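PDB 1SQH: hypothetical protein CG14615-PA from Drosophila melanogaster, which is of unknown function but probably acts as an N-acyltransferase, perhaps with glycine as acceptor. Local coordinates for residues Arg77-Val83 / Ser94-Pro100; Gly143-Pro149 / Ile297-Asn302; Asn209-Gly213 / Ala224-Asn229; Phe34-Leu38 / Asn229-Gly233. All coordinates share one frame; numbering follows the deposited sequence.

Interaction 1 (Arg77-Val83 / Ser94-Pro100)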
# COMPACT_ATOMS: atom_id res chain seq x y z
N ARG A 77 0.78 -17.62 -15.41
CA ARG A 77 0.89 -16.77 -16.60
C ARG A 77 -0.38 -16.61 -17.43
O ARG A 77 -0.61 -15.55 -18.01
CB ARG A 77 2.00 -17.30 -17.52
CG ARG A 77 3.40 -17.18 -16.96
CD ARG A 77 4.33 -18.18 -17.65
NE ARG A 77 4.55 -19.35 -16.80
CZ ARG A 77 5.60 -19.50 -16.00
NH1 ARG A 77 6.54 -18.57 -15.96
NH2 ARG A 77 5.70 -20.57 -15.22
N THR A 78 -1.21 -17.64 -17.50
CA THR A 78 -2.41 -17.53 -18.32
C THR A 78 -3.43 -16.51 -17.83
O THR A 78 -4.01 -15.78 -18.63
CB THR A 78 -3.12 -18.90 -18.46
OG1 THR A 78 -4.02 -19.08 -17.37
CG2 THR A 78 -2.11 -20.03 -18.45
N TRP A 79 -3.65 -16.43 -16.52
CA TRP A 79 -4.63 -15.49 -15.97
C TRP A 79 -4.06 -14.53 -14.93
O TRP A 79 -4.81 -13.74 -14.34
CB TRP A 79 -5.80 -16.25 -15.32
CG TRP A 79 -6.47 -17.28 -16.19
CD1 TRP A 79 -6.65 -18.60 -15.89
CD2 TRP A 79 -7.08 -17.07 -17.46
NE1 TRP A 79 -7.34 -19.23 -16.90
CE2 TRP A 79 -7.62 -18.31 -17.88
CE3 TRP A 79 -7.23 -15.95 -18.29
CZ2 TRP A 79 -8.29 -18.46 -19.10
CZ3 TRP A 79 -7.90 -16.10 -19.51
CH2 TRP A 79 -8.43 -17.35 -19.90
N GLY A 80 -2.75 -14.61 -14.70
CA GLY A 80 -2.11 -13.76 -13.72
C GLY A 80 -2.61 -14.00 -12.31
O GLY A 80 -2.47 -13.15 -11.43
N THR A 81 -3.18 -15.18 -12.08
CA THR A 81 -3.74 -15.54 -10.78
C THR A 81 -2.69 -15.57 -9.67
O THR A 81 -1.72 -16.33 -9.72
CB THR A 81 -4.47 -16.91 -10.85
OG1 THR A 81 -5.48 -16.86 -11.87
CG2 THR A 81 -5.15 -17.24 -9.53
N TYR A 82 -2.89 -14.74 -8.65
CA TYR A 82 -1.94 -14.71 -7.55
C TYR A 82 -2.60 -14.32 -6.23
O TYR A 82 -3.69 -13.75 -6.19
CB TYR A 82 -0.80 -13.73 -7.86
CG TYR A 82 -1.05 -12.33 -7.36
CD1 TYR A 82 -0.54 -11.91 -6.13
CD2 TYR A 82 -1.81 -11.42 -8.10
CE1 TYR A 82 -0.79 -10.63 -5.64
CE2 TYR A 82 -2.06 -10.13 -7.62
CZ TYR A 82 -1.54 -9.74 -6.39
OH TYR A 82 -1.78 -8.46 -5.93
N VAL A 83 -1.91 -14.65 -5.16
CA VAL A 83 -2.37 -14.32 -3.83
C VAL A 83 -1.08 -14.06 -3.09
O VAL A 83 -0.15 -14.87 -3.14
CB VAL A 83 -3.12 -15.51 -3.13
CG1 VAL A 83 -3.47 -15.13 -1.69
CG2 VAL A 83 -4.40 -15.85 -3.90
N SER A 94 -3.66 -9.97 -0.51
CA SER A 94 -3.94 -9.29 -1.77
C SER A 94 -4.09 -10.39 -2.80
O SER A 94 -3.45 -11.43 -2.69
CB SER A 94 -2.78 -8.38 -2.18
OG SER A 94 -3.03 -7.80 -3.46
N PHE A 95 -4.94 -10.17 -3.80
CA PHE A 95 -5.14 -11.18 -4.83
C PHE A 95 -5.83 -10.62 -6.06
O PHE A 95 -6.55 -9.62 -5.99
CB PHE A 95 -5.95 -12.35 -4.27
CG PHE A 95 -7.30 -11.96 -3.74
CD1 PHE A 95 -8.37 -11.76 -4.61
CD2 PHE A 95 -7.50 -11.75 -2.38
CE1 PHE A 95 -9.63 -11.38 -4.12
CE2 PHE A 95 -8.75 -11.37 -1.88
CZ PHE A 95 -9.81 -11.18 -2.76
N PHE A 96 -5.60 -11.28 -7.19
CA PHE A 96 -6.20 -10.90 -8.45
C PHE A 96 -6.05 -12.01 -9.47
O PHE A 96 -5.28 -12.94 -9.28
CB PHE A 96 -5.56 -9.62 -9.03
CG PHE A 96 -6.43 -8.95 -10.05
CD1 PHE A 96 -7.49 -8.13 -9.65
CD2 PHE A 96 -6.26 -9.20 -11.42
CE1 PHE A 96 -8.37 -7.58 -10.58
CE2 PHE A 96 -7.13 -8.66 -12.36
CZ PHE A 96 -8.19 -7.84 -11.94
N SER A 97 -6.81 -11.88 -10.54
CA SER A 97 -6.78 -12.81 -11.66
C SER A 97 -7.71 -12.18 -12.68
O SER A 97 -8.67 -11.51 -12.31
CB SER A 97 -7.31 -14.19 -11.27
OG SER A 97 -7.33 -15.03 -12.43
N TRP A 98 -7.42 -12.37 -13.96
CA TRP A 98 -8.29 -11.80 -14.97
C TRP A 98 -9.02 -12.84 -15.79
O TRP A 98 -9.38 -12.60 -16.94
CB TRP A 98 -7.50 -10.84 -15.88
CG TRP A 98 -6.33 -11.43 -16.62
CD1 TRP A 98 -6.38 -12.25 -17.71
CD2 TRP A 98 -4.95 -11.18 -16.37
NE1 TRP A 98 -5.11 -12.53 -18.15
CE2 TRP A 98 -4.21 -11.89 -17.35
CE3 TRP A 98 -4.25 -10.43 -15.41
CZ2 TRP A 98 -2.81 -11.87 -17.39
CZ3 TRP A 98 -2.85 -10.40 -15.46
CH2 TRP A 98 -2.15 -11.12 -16.45
N GLN A 99 -9.24 -14.01 -15.19
CA GLN A 99 -9.97 -15.07 -15.88
C GLN A 99 -11.37 -14.50 -16.14
O GLN A 99 -12.08 -14.13 -15.21
CB GLN A 99 -10.04 -16.32 -15.00
CG GLN A 99 -10.45 -17.56 -15.76
CD GLN A 99 -10.31 -18.82 -14.93
OE1 GLN A 99 -10.47 -19.92 -15.45
NE2 GLN A 99 -10.02 -18.67 -13.64
N PRO A 100 -11.76 -14.42 -17.42
CA PRO A 100 -13.03 -13.91 -17.97
C PRO A 100 -14.39 -14.33 -17.43
O PRO A 100 -15.39 -13.69 -17.75
CB PRO A 100 -12.90 -14.24 -19.46
CG PRO A 100 -11.44 -14.12 -19.70
CD PRO A 100 -10.88 -14.88 -18.52
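CG of Trp98 stands between its own backbone N and carbonyl carbon (chi1 59°), which folds the indole back beneath the Trp79-Gly80 peptide, whereas CG of Trp79 lies anti to its carbonyl carbon (chi1 -53°) and its ring heads for Gln99 and Pro100. The carbonyl of Trp79 is thus used twice: Trp79 O rests over the centre of the Trp98 indole, and it accepts a hydrogen bond from Trp98 N at 3.0 Å and 165°. On the same indole face, Gly80 CA sits 4.0 Å from the centroid of the six-membered ring. Gly80 has a positive phi, and a side chain there would run into Trp98. Gln99 CG lies 3.6 Å from the centroid of the Trp79 five-membered ring, over one face, while Thr78 OG1 borders the opposite face. Pro100 CD reaches to 3.4 Å from Trp79 CZ3, and Trp98 CD1 meets that indole at its edge. Farther along, Tyr82 and Phe96 exchange a pair of backbone bonds, Tyr82 N to Phe96 O being 3.1 Å. Ser97 OG and Thr81 OG1 are 2.7 Å apart, and Glu105 also binds Thr81 OG1. Tyr82 OH joins Ser94 OG at 2.8 Å and has His35 as a second partner. Replacing Trp98 with an alanine would probably strip the Trp79-Gly80 peptide of its aromatic floor and deprive Lys28 of a cation-pi partner. Past Tyr82 and Phe96 the chains stay joined by the Trp98-Trp79 backbone bond, a hydroxyl pair and two indoles; the buried hydroxyls of Thr81 and Tyr82 each have one partner across the contact and a second outside it.

Interaction 2 (Gly143-Pro149 / Ile297-Asn302)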
# COMPACT_ATOMS: atom_id res chain seq x y z
N GLY A 143 -16.36 -18.80 9.56
CA GLY A 143 -16.43 -18.39 10.95
C GLY A 143 -16.47 -16.91 11.29
O GLY A 143 -16.71 -16.56 12.45
N VAL A 144 -16.23 -16.03 10.32
CA VAL A 144 -16.25 -14.60 10.62
C VAL A 144 -17.65 -14.14 11.00
O VAL A 144 -18.61 -14.43 10.29
CB VAL A 144 -15.74 -13.76 9.44
CG1 VAL A 144 -15.75 -12.29 9.82
CG2 VAL A 144 -14.34 -14.21 9.06
N THR A 145 -17.77 -13.43 12.12
CA THR A 145 -19.06 -12.96 12.59
C THR A 145 -19.24 -11.45 12.49
O THR A 145 -20.34 -10.93 12.68
CB THR A 145 -19.29 -13.38 14.05
OG1 THR A 145 -18.33 -12.74 14.90
CG2 THR A 145 -19.14 -14.89 14.19
N ALA A 146 -18.15 -10.76 12.18
CA ALA A 146 -18.18 -9.31 12.04
C ALA A 146 -17.07 -8.84 11.10
O ALA A 146 -15.90 -9.21 11.26
CB ALA A 146 -18.03 -8.65 13.40
N ILE A 147 -17.45 -8.02 10.13
CA ILE A 147 -16.53 -7.49 9.14
C ILE A 147 -16.58 -5.96 9.10
O ILE A 147 -17.64 -5.37 9.30
CB ILE A 147 -16.87 -8.05 7.74
CG1 ILE A 147 -16.79 -9.58 7.76
CG2 ILE A 147 -15.92 -7.47 6.71
CD1 ILE A 147 -17.30 -10.25 6.51
N GLN A 148 -15.43 -5.34 8.84
CA GLN A 148 -15.33 -3.88 8.76
C GLN A 148 -14.75 -3.49 7.40
O GLN A 148 -13.53 -3.36 7.25
CB GLN A 148 -14.42 -3.35 9.88
CG GLN A 148 -14.95 -3.59 11.28
CD GLN A 148 -13.87 -3.47 12.35
OE1 GLN A 148 -14.17 -3.52 13.55
NE2 GLN A 148 -12.62 -3.32 11.93
N PRO A 149 -15.61 -3.32 6.40
CA PRO A 149 -15.11 -2.94 5.07
C PRO A 149 -15.12 -1.43 4.87
O PRO A 149 -15.89 -0.72 5.52
CB PRO A 149 -16.10 -3.65 4.14
CG PRO A 149 -17.39 -3.46 4.88
CD PRO A 149 -17.02 -3.72 6.33
N ILE A 297 -10.93 -4.85 3.35
CA ILE A 297 -11.84 -5.58 4.21
C ILE A 297 -11.16 -6.14 5.44
O ILE A 297 -10.40 -7.12 5.36
CB ILE A 297 -12.50 -6.73 3.44
CG1 ILE A 297 -13.13 -6.19 2.15
CG2 ILE A 297 -13.55 -7.39 4.31
CD1 ILE A 297 -13.80 -7.24 1.28
N LYS A 298 -11.41 -5.51 6.59
CA LYS A 298 -10.82 -5.96 7.84
C LYS A 298 -11.76 -6.96 8.50
O LYS A 298 -12.91 -6.64 8.82
CB LYS A 298 -10.61 -4.75 8.76
CG LYS A 298 -10.22 -5.08 10.19
CD LYS A 298 -8.92 -5.86 10.29
CE LYS A 298 -8.55 -6.07 11.76
NZ LYS A 298 -7.46 -7.06 11.96
N LEU A 299 -11.28 -8.19 8.67
CA LEU A 299 -12.05 -9.26 9.32
C LEU A 299 -11.78 -9.20 10.82
O LEU A 299 -10.62 -9.16 11.24
CB LEU A 299 -11.62 -10.62 8.77
CG LEU A 299 -12.28 -11.16 7.49
CD1 LEU A 299 -12.48 -10.06 6.49
CD2 LEU A 299 -11.42 -12.27 6.91
N VAL A 300 -12.83 -9.18 11.64
CA VAL A 300 -12.64 -9.13 13.09
C VAL A 300 -12.35 -10.52 13.64
O VAL A 300 -13.02 -11.49 13.29
CB VAL A 300 -13.88 -8.54 13.82
CG1 VAL A 300 -14.41 -7.33 13.07
CG2 VAL A 300 -14.96 -9.61 13.96
N PRO A 301 -11.33 -10.63 14.52
CA PRO A 301 -10.98 -11.93 15.11
C PRO A 301 -12.17 -12.59 15.80
O PRO A 301 -12.88 -11.94 16.57
CB PRO A 301 -9.86 -11.58 16.08
CG PRO A 301 -9.23 -10.36 15.46
CD PRO A 301 -10.44 -9.57 15.00
N ASN A 302 -12.39 -13.87 15.51
CA ASN A 302 -13.50 -14.63 16.08
C ASN A 302 -14.09 -14.10 17.38
O ASN A 302 -15.09 -13.40 17.37
CB ASN A 302 -13.11 -16.09 16.26
CG ASN A 302 -13.77 -17.00 15.24
OD1 ASN A 302 -13.58 -18.22 15.26
ND2 ASN A 302 -14.54 -16.40 14.33
O HOH W 1 -15.39 -12.65 13.66
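Segments 147-149 and 297-299 run antiparallel, their axes 4.6 Å apart at 163°, with Gln148 and Lys298 as the hydrogen-bonded pair and Ile147-Leu299 and Pro149-Ile297 as non-hydrogen-bonded pairs. Gln148 N gives a nearly straight bond to Lys298 O at 2.8 Å; the return bond, Lys298 N to Gln148 O, is 3.1 Å and arrives from above the carbonyl plane. On one face Ile147 and Ile297 each hold CG2 anti to the backbone N, and these two methyls meet tightly at 3.4 Å. Before the strand begins, Val144 CG2 reaches Leu299 CG at 4.0 Å, the two side chains crossing at about a right angle. On the other face Gln148 and Lys298 lie side by side, Gln148 NE2 being 3.4 Å from Lys298 CG. The lysine then bends at chi2 (60°) and carries NZ away to the carbonyl of Gly121. Beyond the paired residues, water 1 accepts from Thr145 N at 2.9 Å and donates to Val300 O at 2.7 Å. Asn302 ND2 closes the far end on Gly143 O; the acceptor is in the plane of the amide, although the donor stands well above the carbonyl plane. Gly143, with positive phi, is the C-prime residue of a Schellman motif that ends helix 129-141. Strand 289-299 lies between the parallel strands 123-128 and 147-157, which that helix connects; in the GNAT fold this place is taken by the domain's own last strand, and filling it from the chain's C-terminal half is consistent with a strand exchange between two GNAT-like halves.

Interaction 3 (Asn209-Gly213 / Ala224-Asn229)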
# COMPACT_ATOMS: atom_id res chain seq x y z
N ASN A 209 12.12 3.71 2.58
CA ASN A 209 11.24 4.45 1.67
C ASN A 209 11.50 5.95 1.81
O ASN A 209 12.17 6.39 2.75
CB ASN A 209 9.77 4.15 2.01
CG ASN A 209 9.07 3.35 0.92
OD1 ASN A 209 9.71 2.67 0.10
ND2 ASN A 209 7.74 3.41 0.90
N LYS A 210 10.98 6.74 0.88
CA LYS A 210 11.14 8.19 0.98
C LYS A 210 10.06 8.70 1.94
O LYS A 210 9.01 8.07 2.11
CB LYS A 210 10.98 8.87 -0.39
CG LYS A 210 12.11 8.57 -1.37
CD LYS A 210 11.91 9.33 -2.68
CE LYS A 210 12.89 8.88 -3.77
NZ LYS A 210 14.28 9.37 -3.57
N SER A 211 10.34 9.83 2.59
CA SER A 211 9.41 10.44 3.52
C SER A 211 9.70 11.94 3.61
O SER A 211 10.76 12.40 3.19
CB SER A 211 9.54 9.80 4.90
OG SER A 211 10.82 10.05 5.44
N LEU A 212 8.75 12.70 4.14
CA LEU A 212 8.93 14.14 4.28
C LEU A 212 8.22 14.66 5.52
O LEU A 212 7.07 14.31 5.78
CB LEU A 212 8.42 14.88 3.05
CG LEU A 212 9.29 14.91 1.79
CD1 LEU A 212 8.65 15.80 0.73
CD2 LEU A 212 10.67 15.43 2.14
N GLY A 213 8.91 15.50 6.28
CA GLY A 213 8.31 16.05 7.47
C GLY A 213 8.44 17.56 7.51
O GLY A 213 9.39 18.13 6.95
N ALA A 224 3.80 18.01 10.58
CA ALA A 224 3.11 17.44 9.42
C ALA A 224 4.07 16.50 8.70
O ALA A 224 5.28 16.73 8.70
CB ALA A 224 2.64 18.56 8.48
N TRP A 225 3.54 15.46 8.06
CA TRP A 225 4.41 14.50 7.38
C TRP A 225 3.71 13.73 6.26
O TRP A 225 2.48 13.70 6.18
CB TRP A 225 4.98 13.52 8.41
CG TRP A 225 3.91 12.92 9.27
CD1 TRP A 225 3.10 11.87 8.94
CD2 TRP A 225 3.45 13.41 10.53
NE1 TRP A 225 2.15 11.68 9.92
CE2 TRP A 225 2.34 12.61 10.90
CE3 TRP A 225 3.85 14.45 11.37
CZ2 TRP A 225 1.63 12.83 12.09
CZ3 TRP A 225 3.15 14.67 12.56
CH2 TRP A 225 2.05 13.86 12.90
N ILE A 226 4.50 13.10 5.40
CA ILE A 226 3.99 12.33 4.29
C ILE A 226 5.00 11.21 4.02
O ILE A 226 6.21 11.41 4.16
CB ILE A 226 3.79 13.25 3.04
CG1 ILE A 226 2.80 12.62 2.06
CG2 ILE A 226 5.13 13.51 2.36
CD1 ILE A 226 3.40 11.57 1.19
N PHE A 227 4.51 10.03 3.66
CA PHE A 227 5.38 8.88 3.41
C PHE A 227 5.25 8.36 1.99
O PHE A 227 4.30 8.72 1.28
CB PHE A 227 4.98 7.69 4.29
CG PHE A 227 5.47 7.75 5.69
CD1 PHE A 227 4.78 8.50 6.65
CD2 PHE A 227 6.58 7.01 6.08
CE1 PHE A 227 5.20 8.50 7.98
CE2 PHE A 227 7.02 7.01 7.40
CZ PHE A 227 6.33 7.75 8.36
N GLN A 228 6.19 7.51 1.59
CA GLN A 228 6.10 6.85 0.30
C GLN A 228 5.39 5.58 0.80
O GLN A 228 5.69 5.13 1.90
CB GLN A 228 7.47 6.47 -0.26
CG GLN A 228 7.36 5.81 -1.64
CD GLN A 228 8.69 5.67 -2.34
OE1 GLN A 228 8.76 5.54 -3.56
NE2 GLN A 228 9.77 5.68 -1.57
N ASN A 229 4.47 5.01 0.03
CA ASN A 229 3.76 3.83 0.53
C ASN A 229 4.14 2.49 -0.09
O ASN A 229 5.14 2.39 -0.81
CB ASN A 229 2.24 4.06 0.41
CG ASN A 229 1.76 4.02 -1.02
OD1 ASN A 229 2.53 3.87 -1.96
ND2 ASN A 229 0.45 4.15 -1.19
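Asn209 reaches across to the end of the neighbouring strand with its side-chain nitrogen: Asn209 ND2 donates weakly to Gln228 O at 2.9 Å and also to Asn229 O at 3.3 Å. The second acceptor lies in the plane of the Asn209 amide, but seen from Asn229 the donor is above the carbonyl plane. The other end of the amide is occupied too, since Asn209 OD1 accepts from the indole nitrogen of Trp45. Next along, Gln228 N donates to Lys210 O at 2.9 Å, the donor tilted 27° from the carbonyl plane. Leu212 and Ile226 form the hydrogen-bonded pair: Leu212 N gives to Ile226 O at 2.8 Å, and Ile226 N gives to Leu212 O at 2.9 Å. The latter carbonyl takes a further contact from a carbon, with Leu212 O and Trp225 CA 3.1 Å apart. Ser211 and Phe227, facing each other as a non-hydrogen-bonded pair, turn their backbones outward, and Phe227 bonds with Gly235 on the next strand; Ser211 OG is engaged by the backbone N of Leu179. Among the apolar groups, Ile226 holds CG1 anti to the backbone N (chi1 -159°), which places CG2 3.6 Å from Leu212 CB, under helix 248-263. Trp225 and Phe227 lie on the opposite face, against helix 184-189. Burying these backbone groups and the Asn209 amide is probably cheap, because each has a partner, and one asparagine ties the helix exit to the end of the strand 222-228.

Interaction 4 (Phe34-Leu38 / Asn229-Gly233)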
# COMPACT_ATOMS: atom_id res chain seq x y z
N PHE A 34 -2.55 -0.89 -10.32
CA PHE A 34 -2.16 -1.06 -8.93
C PHE A 34 -1.53 -2.39 -8.53
O PHE A 34 -0.76 -2.44 -7.57
CB PHE A 34 -3.35 -0.75 -8.03
CG PHE A 34 -3.59 0.72 -7.85
CD1 PHE A 34 -3.02 1.41 -6.77
CD2 PHE A 34 -4.35 1.44 -8.77
CE1 PHE A 34 -3.21 2.79 -6.61
CE2 PHE A 34 -4.55 2.81 -8.62
CZ PHE A 34 -3.98 3.49 -7.54
N HIS A 35 -1.87 -3.46 -9.23
CA HIS A 35 -1.26 -4.74 -8.90
C HIS A 35 0.15 -4.71 -9.43
O HIS A 35 1.07 -5.26 -8.81
CB HIS A 35 -2.08 -5.89 -9.48
CG HIS A 35 -3.35 -6.13 -8.72
ND1 HIS A 35 -3.36 -6.76 -7.50
CD2 HIS A 35 -4.61 -5.68 -8.94
CE1 HIS A 35 -4.58 -6.69 -6.99
NE2 HIS A 35 -5.36 -6.04 -7.84
N TYR A 36 0.34 -4.05 -10.57
CA TYR A 36 1.68 -3.92 -11.10
C TYR A 36 2.51 -3.10 -10.10
O TYR A 36 3.66 -3.44 -9.80
CB TYR A 36 1.66 -3.19 -12.45
CG TYR A 36 3.00 -2.58 -12.79
CD1 TYR A 36 4.06 -3.37 -13.24
CD2 TYR A 36 3.23 -1.21 -12.61
CE1 TYR A 36 5.31 -2.83 -13.50
CE2 TYR A 36 4.48 -0.65 -12.87
CZ TYR A 36 5.52 -1.47 -13.32
OH TYR A 36 6.76 -0.92 -13.60
N LEU A 37 1.91 -2.02 -9.59
CA LEU A 37 2.60 -1.15 -8.64
C LEU A 37 3.00 -1.90 -7.38
O LEU A 37 4.12 -1.73 -6.88
CB LEU A 37 1.73 0.07 -8.31
CG LEU A 37 1.67 1.01 -9.52
CD1 LEU A 37 0.69 2.16 -9.31
CD2 LEU A 37 3.08 1.54 -9.78
N LEU A 38 2.09 -2.74 -6.89
CA LEU A 38 2.33 -3.55 -5.71
C LEU A 38 3.51 -4.49 -5.98
O LEU A 38 4.43 -4.58 -5.17
CB LEU A 38 1.05 -4.33 -5.39
CG LEU A 38 1.02 -5.57 -4.48
CD1 LEU A 38 2.12 -5.53 -3.45
CD2 LEU A 38 -0.36 -5.62 -3.81
N ASN A 229 4.47 5.01 0.03
CA ASN A 229 3.76 3.83 0.53
C ASN A 229 4.14 2.49 -0.09
O ASN A 229 5.14 2.39 -0.81
CB ASN A 229 2.24 4.06 0.41
CG ASN A 229 1.76 4.02 -1.02
OD1 ASN A 229 2.53 3.87 -1.96
ND2 ASN A 229 0.45 4.15 -1.19
N ASP A 230 3.35 1.46 0.21
CA ASP A 230 3.65 0.13 -0.31
C ASP A 230 3.28 -0.07 -1.78
O ASP A 230 3.26 -1.20 -2.29
CB ASP A 230 3.02 -0.96 0.58
CG ASP A 230 1.57 -0.65 0.97
OD1 ASP A 230 1.06 0.46 0.69
OD2 ASP A 230 0.93 -1.54 1.58
N PHE A 231 2.99 1.04 -2.46
CA PHE A 231 2.68 1.02 -3.88
C PHE A 231 3.63 2.03 -4.54
O PHE A 231 3.45 2.43 -5.69
CB PHE A 231 1.22 1.44 -4.15
CG PHE A 231 0.21 0.38 -3.83
CD1 PHE A 231 -0.30 0.25 -2.54
CD2 PHE A 231 -0.21 -0.52 -4.82
CE1 PHE A 231 -1.23 -0.75 -2.23
CE2 PHE A 231 -1.14 -1.53 -4.53
CZ PHE A 231 -1.66 -1.65 -3.23
N SER A 232 4.64 2.44 -3.77
CA SER A 232 5.66 3.40 -4.19
C SER A 232 5.06 4.77 -4.46
O SER A 232 5.71 5.64 -5.05
CB SER A 232 6.40 2.91 -5.44
OG SER A 232 7.16 1.76 -5.13
N GLY A 233 3.82 4.94 -4.02
CA GLY A 233 3.12 6.20 -4.19
C GLY A 233 3.07 6.97 -2.88
O GLY A 233 3.94 6.79 -2.02
O HOH W 2 4.39 -3.65 -2.24
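Phe231 presses an edge of its ring against the first turn of helix 34-51. Phe34 O lies in the ring plane, 3.2 Å from Phe231 CE2, while also accepting the helical bond from Leu38 N. Leu38 CB comes to 3.7 Å from the same Phe231 CE2, and Leu37 CB stands at the ring edge. The Phe34 ring points its own edge toward the face of Phe231 in an offset edge-to-face pair, centroids 5.8 Å apart and planes at 68°. Phe231 holds CG anti to its carbonyl carbon (chi1 -76°), which swings the ring from the loop toward the helix. Water 2 donates to Leu38 O at 3.1 Å and to Asp230 O at 2.7 Å, linking the two backbones. In the next shell an Asx turn sets the loop: Asn229 OD1 accepts from Phe231 N at 2.9 Å and from Gly233 N at 2.7 Å, the donors approaching from opposite faces of its plane. Trp271 meets both phenyl rings, and Ser232 OG is bonded to Asn41 and Lys44 farther along the helix. An alanine in place of Phe231 would probably open a gap between loop and helix and leave the Phe34 edge without the face it points to. The contact is an Asx-turn-stabilised connection of a beta hairpin, strands 222-228 and 234-239, docked chiefly through Phe231, helped by water 2 and Ser232, on a helix of the other half.

Overall arrangement
Interactions 1 and 2 both belong to the eight-stranded mixed sheet, with centres 24 Å apart; interaction 3 belongs to the four-stranded antiparallel sheet, 31 and 30 Å from those centres and across the middle of the chain. Interaction 4 lies between, 6 Å from the chain's centre. It touches interaction 1 through helix 34-51, where His35 meets Phe96, and shares Asn229 with interaction 3. Along the chain, interactions 1 and 3 are local hairpins nested inside the loop closed by interaction 4, while interactions 2 and 4 cross. The two long-range contacts therefore probably tie together two halves that both resemble acetyltransferases, one at the central junction and one by the C-terminal strand.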